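DyP (Bjerkandera adusta, PDB 3MM3) is a heme b dye-decolorizing peroxidase that probably uses hydrogen peroxide to oxidise dyes and related substrates. Local coordinates at residues T4-N9 with I196-R201; A327-I332 with L354-Y359. The protein carries 1 engineered substitution. All coordinates share one frame; numbering follows the deposited sequence.

Contact 1 (T4-N9 with I196-R201)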
loop_
_atom_site.group_PDB
_atom_site.type_symbol
_atom_site.label_atom_id
_atom_site.label_comp_id
_atom_site.label_asym_id
_atom_site.label_seq_id
_atom_site.Cartn_x
_atom_site.Cartn_y
_atom_site.Cartn_z
ATOM N N THR A 4 9.701 -4.365 26.427
ATOM C CA THR A 4 8.707 -5.165 25.638
ATOM C C THR A 4 9.338 -5.977 24.507
ATOM O O THR A 4 10.259 -5.518 23.823
ATOM C CB THR A 4 7.524 -4.302 25.092
ATOM O OG1 THR A 4 7.079 -4.827 23.830
ATOM C CG2 THR A 4 7.931 -2.837 24.913
ATOM N N ILE A 5 8.826 -7.193 24.332
ATOM C CA ILE A 5 9.274 -8.103 23.288
ATOM C C ILE A 5 8.034 -8.567 22.523
ATOM O O ILE A 5 7.138 -9.195 23.090
ATOM C CB ILE A 5 10.029 -9.329 23.874
ATOM C CG1 ILE A 5 11.242 -8.903 24.727
ATOM C CG2 ILE A 5 10.438 -10.300 22.766
ATOM C CD1 ILE A 5 12.329 -8.089 23.988
ATOM N N LEU A 6 7.977 -8.237 21.237
ATOM C CA LEU A 6 6.851 -8.653 20.403
ATOM C C LEU A 6 6.849 -10.165 20.208
ATOM O O LEU A 6 7.894 -10.754 19.926
ATOM C CB LEU A 6 6.887 -7.946 19.048
ATOM C CG LEU A 6 6.794 -6.417 19.075
ATOM C CD1 LEU A 6 7.008 -5.860 17.670
ATOM C CD2 LEU A 6 5.474 -5.921 19.668
ATOM N N PRO A 7 5.673 -10.804 20.361
ATOM C CA PRO A 7 5.554 -12.246 20.160
ATOM C C PRO A 7 5.428 -12.548 18.665
ATOM O O PRO A 7 4.319 -12.623 18.118
ATOM C CB PRO A 7 4.276 -12.592 20.927
ATOM C CG PRO A 7 3.448 -11.366 20.817
ATOM C CD PRO A 7 4.420 -10.217 20.881
ATOM N N LEU A 8 6.573 -12.714 18.011
ATOM C CA LEU A 8 6.605 -12.872 16.555
ATOM C C LEU A 8 5.824 -14.087 16.057
ATOM O O LEU A 8 5.321 -14.069 14.934
ATOM C CB LEU A 8 8.050 -12.910 16.044
ATOM C CG LEU A 8 8.920 -11.696 16.369
ATOM C CD1 LEU A 8 10.310 -11.906 15.789
ATOM C CD2 LEU A 8 8.315 -10.410 15.838
ATOM N N ASN A 9 5.718 -15.122 16.885
ATOM C CA ASN A 9 4.950 -16.315 16.546
ATOM C C ASN A 9 3.439 -16.080 16.578
ATOM O O ASN A 9 2.669 -16.927 16.119
ATOM C CB ASN A 9 5.318 -17.480 17.479
ATOM C CG ASN A 9 6.636 -18.147 17.113
ATOM O OD1 ASN A 9 6.729 -18.866 16.116
ATOM N ND2 ASN A 9 7.658 -17.935 17.939
ATOM N N ILE A 196 2.164 2.000 16.544
ATOM C CA ILE A 196 1.804 2.711 15.312
ATOM C C ILE A 196 1.193 1.705 14.319
ATOM O O ILE A 196 0.334 2.065 13.507
ATOM C CB ILE A 196 3.011 3.475 14.693
ATOM C CG1 ILE A 196 3.599 4.480 15.699
ATOM C CG2 ILE A 196 2.631 4.158 13.375
ATOM C CD1 ILE A 196 2.581 5.404 16.381
ATOM N N ILE A 197 1.633 0.445 14.410
ATOM C CA ILE A 197 1.210 -0.597 13.478
ATOM C C ILE A 197 0.302 -1.621 14.147
ATOM O O ILE A 197 -0.675 -2.071 13.548
ATOM C CB ILE A 197 2.444 -1.311 12.869
ATOM C CG1 ILE A 197 3.411 -0.287 12.239
ATOM C CG2 ILE A 197 2.017 -2.374 11.843
ATOM C CD1 ILE A 197 2.802 0.575 11.133
ATOM N N LEU A 198 0.628 -1.986 15.384
ATOM C CA LEU A 198 -0.030 -3.078 16.097
ATOM C C LEU A 198 -0.975 -2.549 17.166
ATOM O O LEU A 198 -0.569 -1.823 18.086
ATOM C CB LEU A 198 1.001 -4.013 16.732
ATOM C CG LEU A 198 1.962 -4.722 15.776
ATOM C CD1 LEU A 198 3.107 -5.323 16.562
ATOM C CD2 LEU A 198 1.265 -5.810 14.998
ATOM N N THR A 199 -2.238 -2.933 17.057
ATOM C CA THR A 199 -3.240 -2.458 17.999
ATOM C C THR A 199 -2.908 -2.961 19.411
ATOM O O THR A 199 -2.475 -4.109 19.611
ATOM C CB THR A 199 -4.673 -2.851 17.571
ATOM O OG1 THR A 199 -4.714 -4.235 17.213
ATOM C CG2 THR A 199 -5.122 -2.016 16.389
ATOM N N GLY A 200 -3.084 -2.071 20.380
ATOM C CA GLY A 200 -2.874 -2.411 21.777
ATOM C C GLY A 200 -1.446 -2.284 22.267
ATOM O O GLY A 200 -1.184 -2.492 23.457
ATOM N N ARG A 201 -0.511 -1.975 21.366
ATOM C CA ARG A 201 0.897 -1.803 21.739
ATOM C C ARG A 201 1.230 -0.333 21.976
ATOM O O ARG A 201 0.448 0.560 21.637
ATOM C CB ARG A 201 1.812 -2.408 20.662
ATOM C CG ARG A 201 1.783 -3.940 20.608
ATOM C CD ARG A 201 2.508 -4.549 21.801
ATOM N NE ARG A 201 2.376 -5.997 21.786
ATOM C CZ ARG A 201 2.812 -6.802 22.744
ATOM N NH1 ARG A 201 3.420 -6.302 23.819
ATOM N NH2 ARG A 201 2.625 -8.106 22.638
#
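Thr-4 meets Arg-201 at the start of the modelled chain, its OG1 lying 3.9 Å from Arg-201 NH1. That is too long to count as a bond, and the hydroxyl finds no partner in the model. Leu-6 contributes more. Its CD2 sits over one face of the Arg-201 guanidinium, 3.8 Å from Arg-201 NE, as the two side chains run past each other in opposite directions. The same methyl also meets Leu-198 tip to tip, with Leu-6 CD2 4.0 Å from Leu-198 CD1. Pro-7, at the centre of an inverse gamma turn, brings its ring up obliquely, CD reaching to 3.3 Å from Arg-201 NH2. On the other side a type II beta turn from Leu-198 to Arg-201, with Gly-200 at its third position, brings these two side chains to the same apolar partner. Arg-201 bends about its CB-CG bond (chi2 -72°) and is extended beyond it, carrying its guanidinium past Leu-6, NH1 near Thr-4 and NH2 near Pro-7. Its NE is salt-bridged to Asp-214, whose backbone also bonds to Thr-199. The charge is therefore answered within its own loop; between the segments the contact is packing without a hydrogen bond, while Leu-6's backbone bonds to Gly-180.

Contact 2 (A327-I332 with L354-Y359). With HEM (protoporphyrin IX containing Fe), chain B; CYN (cyanide ion), chain C.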
loop_
_atom_site.group_PDB
_atom_site.type_symbol
_atom_site.label_atom_id
_atom_site.label_comp_id
_atom_site.label_asym_id
_atom_site.label_seq_id
_atom_site.Cartn_x
_atom_site.Cartn_y
_atom_site.Cartn_z
ATOM N N ALA A 327 2.994 3.867 8.157
ATOM C CA ALA A 327 2.241 2.635 7.953
ATOM C C ALA A 327 3.105 1.634 7.195
ATOM O O ALA A 327 4.015 2.022 6.476
ATOM C CB ALA A 327 0.961 2.926 7.183
ATOM N N MET A 328 2.788 0.350 7.341
ATOM C CA MET A 328 3.445 -0.712 6.577
ATOM C C MET A 328 2.691 -0.944 5.281
ATOM O O MET A 328 1.459 -0.946 5.277
ATOM C CB MET A 328 3.462 -2.019 7.363
ATOM C CG MET A 328 4.302 -1.983 8.624
ATOM S SD MET A 328 6.072 -1.888 8.298
ATOM C CE MET A 328 6.711 -2.319 9.917
ATOM N N ARG A 329 3.413 -1.157 4.184
ATOM C CA ARG A 329 2.761 -1.433 2.896
ATOM C C ARG A 329 3.130 -2.803 2.366
ATOM O O ARG A 329 4.290 -3.212 2.459
ATOM C CB ARG A 329 3.126 -0.370 1.860
ATOM C CG ARG A 329 2.539 0.988 2.163
ATOM C CD ARG A 329 3.083 2.085 1.242
ATOM N NE ARG A 329 4.540 2.146 1.365
ATOM C CZ ARG A 329 5.419 1.974 0.378
ATOM N NH1 ARG A 329 5.029 1.811 -0.887
ATOM N NH2 ARG A 329 6.716 2.021 0.660
ATOM N N SER A 330 2.159 -3.506 1.782
ATOM C CA SER A 330 2.452 -4.831 1.209
ATOM C C SER A 330 1.679 -5.053 -0.090
ATOM O O SER A 330 0.905 -6.003 -0.210
ATOM C CB SER A 330 2.190 -5.955 2.234
ATOM O OG SER A 330 2.791 -7.191 1.833
ATOM N N SER A 331 1.912 -4.174 -1.061
ATOM C CA SER A 331 1.162 -4.195 -2.322
ATOM C C SER A 331 1.754 -5.113 -3.388
ATOM O O SER A 331 2.906 -5.535 -3.299
ATOM C CB SER A 331 1.029 -2.778 -2.861
ATOM O OG SER A 331 0.522 -1.919 -1.851
ATOM N N ILE A 332 0.954 -5.424 -4.402
ATOM C CA ILE A 332 1.417 -6.231 -5.520
ATOM C C ILE A 332 0.699 -5.792 -6.800
ATOM O O ILE A 332 -0.511 -5.541 -6.781
ATOM C CB ILE A 332 1.222 -7.747 -5.246
ATOM C CG1 ILE A 332 2.024 -8.593 -6.252
ATOM C CG2 ILE A 332 -0.267 -8.111 -5.160
ATOM C CD1 ILE A 332 2.108 -10.068 -5.895
ATOM N N LEU A 354 -2.753 -2.134 -9.376
ATOM C CA LEU A 354 -2.089 -2.393 -8.108
ATOM C C LEU A 354 -3.113 -2.862 -7.092
ATOM O O LEU A 354 -4.159 -2.240 -6.935
ATOM C CB LEU A 354 -1.383 -1.134 -7.578
ATOM C CG LEU A 354 -0.414 -1.342 -6.402
ATOM C CD1 LEU A 354 0.801 -2.186 -6.837
ATOM C CD2 LEU A 354 0.052 -0.014 -5.857
ATOM N N LEU A 355 -2.807 -3.969 -6.427
ATOM C CA LEU A 355 -3.564 -4.406 -5.264
ATOM C C LEU A 355 -2.810 -3.861 -4.062
ATOM O O LEU A 355 -1.755 -4.372 -3.681
ATOM C CB LEU A 355 -3.679 -5.945 -5.223
ATOM C CG LEU A 355 -4.245 -6.550 -6.516
ATOM C CD1 LEU A 355 -4.268 -8.060 -6.407
ATOM C CD2 LEU A 355 -5.647 -6.020 -6.840
ATOM N N PHE A 356 -3.348 -2.787 -3.498
ATOM C CA PHE A 356 -2.650 -1.981 -2.507
ATOM C C PHE A 356 -3.084 -2.359 -1.098
ATOM O O PHE A 356 -4.276 -2.504 -0.815
ATOM C CB PHE A 356 -2.930 -0.514 -2.817
ATOM C CG PHE A 356 -2.440 0.455 -1.781
ATOM C CD1 PHE A 356 -1.206 1.082 -1.925
ATOM C CD2 PHE A 356 -3.244 0.787 -0.686
ATOM C CE1 PHE A 356 -0.764 2.009 -0.971
ATOM C CE2 PHE A 356 -2.817 1.715 0.265
ATOM C CZ PHE A 356 -1.575 2.337 0.120
ATOM N N VAL A 357 -2.094 -2.488 -0.221
ATOM C CA VAL A 357 -2.311 -2.939 1.143
ATOM C C VAL A 357 -1.496 -2.046 2.068
ATOM O O VAL A 357 -0.281 -1.920 1.908
ATOM C CB VAL A 357 -1.848 -4.419 1.281
ATOM C CG1 VAL A 357 -1.874 -4.879 2.711
ATOM C CG2 VAL A 357 -2.709 -5.348 0.432
ATOM N N GLU A 358 -2.161 -1.429 3.035
ATOM C CA GLU A 358 -1.456 -0.616 4.025
ATOM C C GLU A 358 -1.970 -0.962 5.422
ATOM O O GLU A 358 -3.184 -1.003 5.643
ATOM C CB GLU A 358 -1.635 0.863 3.703
ATOM C CG GLU A 358 -0.667 1.759 4.399
ATOM C CD GLU A 358 -0.583 3.160 3.793
ATOM O OE1 GLU A 358 -1.574 3.651 3.230
ATOM O OE2 GLU A 358 0.495 3.791 3.889
ATOM N N TYR A 359 -1.042 -1.212 6.346
ATOM C CA TYR A 359 -1.358 -1.606 7.720
ATOM C C TYR A 359 -0.983 -0.523 8.714
ATOM O O TYR A 359 0.109 0.060 8.635
ATOM C CB TYR A 359 -0.579 -2.853 8.121
ATOM C CG TYR A 359 -0.875 -4.109 7.332
ATOM C CD1 TYR A 359 -2.058 -4.822 7.530
ATOM C CD2 TYR A 359 0.054 -4.613 6.420
ATOM C CE1 TYR A 359 -2.322 -5.988 6.828
ATOM C CE2 TYR A 359 -0.200 -5.794 5.705
ATOM C CZ TYR A 359 -1.400 -6.471 5.919
ATOM O OH TYR A 359 -1.682 -7.647 5.249
HETATM C CHA HEM B . 5.904 4.898 -2.032
HETATM C CHB HEM B . 3.728 3.845 -6.209
HETATM C CHC HEM B . -0.583 4.403 -4.105
HETATM C CHD HEM B . 1.558 5.568 0.049
HETATM C C1A HEM B . 5.697 4.598 -3.348
HETATM C C2A HEM B . 6.728 4.396 -4.336
HETATM C C3A HEM B . 6.125 4.116 -5.493
HETATM C C4A HEM B . 4.702 4.107 -5.269
HETATM C CMA HEM B . 6.790 3.825 -6.848
HETATM C CAA HEM B . 8.244 4.536 -4.069
HETATM C CBA HEM B . 8.853 3.326 -3.352
HETATM C CGA HEM B . 9.043 3.562 -1.870
HETATM O O1A HEM B . 9.431 4.685 -1.486
HETATM O O2A HEM B . 8.849 2.634 -1.076
HETATM C C1B HEM B . 2.372 3.891 -6.011
HETATM C C2B HEM B . 1.361 3.554 -6.987
HETATM C C3B HEM B . 0.168 3.700 -6.402
HETATM C C4B HEM B . 0.398 4.121 -5.029
HETATM C CMB HEM B . 1.661 3.133 -8.438
HETATM C CAB HEM B . -1.228 3.466 -7.008
HETATM C CBB HEM B . -1.448 2.617 -8.019
HETATM C C1C HEM B . -0.380 4.826 -2.814
HETATM C C2C HEM B . -1.418 5.230 -1.889
HETATM C C3C HEM B . -0.813 5.569 -0.730
HETATM C C4C HEM B . 0.605 5.380 -0.911
HETATM C CMC HEM B . -2.927 5.219 -2.226
HETATM C CAC HEM B . -1.447 6.058 0.588
HETATM C CBC HEM B . -2.527 6.837 0.592
HETATM C C1D HEM B . 2.905 5.411 -0.118
HETATM C C2D HEM B . 3.863 5.534 0.942
HETATM C C3D HEM B . 5.201 5.339 0.301
HETATM C C4D HEM B . 4.931 5.119 -1.093
HETATM C CMD HEM B . 3.620 5.793 2.439
HETATM C CAD HEM B . 6.547 5.389 1.022
HETATM C CBD HEM B . 6.902 6.861 1.217
HETATM C CGD HEM B . 8.147 7.028 2.055
HETATM O O1D HEM B . 9.052 7.793 1.633
HETATM O O2D HEM B . 8.250 6.418 3.145
HETATM N NA HEM B . 4.476 4.397 -3.947
HETATM N NB HEM B . 1.761 4.234 -4.810
HETATM N NC HEM B . 0.843 4.951 -2.199
HETATM N ND HEM B . 3.561 5.147 -1.322
HETATM FE FE HEM B . 2.645 4.708 -3.084
HETATM C C CYN C . 2.537 2.704 -2.663
HETATM N N CYN C . 2.488 1.565 -2.524
#
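Arg-329 and Phe-356, on neighbouring antiparallel strands, both reach the cyanide bound to the heme iron. Arg-329 NH1 donates to the cyanide N at 3.0 Å, bent to 150° at the hydrogen, and the ligand lies at the edge of the guanidinium, in its plane. Asn-171, the engineered residue, also binds the cyanide, through its ND2. NH2 of Arg-329 bonds to the heme propionate O2A at 2.8 Å. One guanidinium face rests on the porphyrin, with HEM C3D 3.3 Å above its plane; a bend in the chain at chi3 (-58°) lays it there. A leucine in place of Arg-329 would probably deprive both the cyanide nitrogen and the propionate of a donor and uncover this part of the heme. Phe-356 sets its CE1 3.4 Å from HEM C1C, with the cyanide at the ring edge, while Glu-358 OE1 approaches HEM CAC at 3.6 Å.

In the second shell, Asn-171 OD1 and Ser-174 O hold the Arg-329 guanidinium, accepting from NH1 and NH2 respectively. The strands themselves fix the two pocket residues. Backbone pairs join Met-328 with Tyr-359 and Ile-332 with Leu-355, but between them Ser-330 (psi 59°) turns its carbonyl away. Ser-331 OG replaces it, accepting from Val-357 N at 3.1 Å, and the register is kept. Behind the strands, Ser-330 OG and Tyr-359 OH are both tied to Asp-14. Arg-329, Phe-356 and Glu-358 thus project from one face of an antiparallel sheet of the ferredoxin-like DyP fold, forming part of the wall of the distal heme pocket, across the heme from the axial ligand His-308.

In the fold
From the N terminus, contact 1 closes first: it joins residues 4-9, ahead of helix 13-16, to the loop at 196-201, and the 186 residues between include the sheet holding strand 23-31. Contact 2 opens only afterwards, pairing strands 328-334 and 353-360 across a shorter connection that contains helix 340-345. The two follow in series, neither nested nor crossed. They nevertheless touch, for Ile-197 CD1 packs against the backbone of Ala-327, Met-328 and Tyr-359. Helix 13-16 adds a second bridge, with Ile-15 on Ile-197 and Leu-198 and Asp-14 bonded to Ser-330 and Tyr-359. The chain start is thereby tied to the edge of the heme-lining sheet.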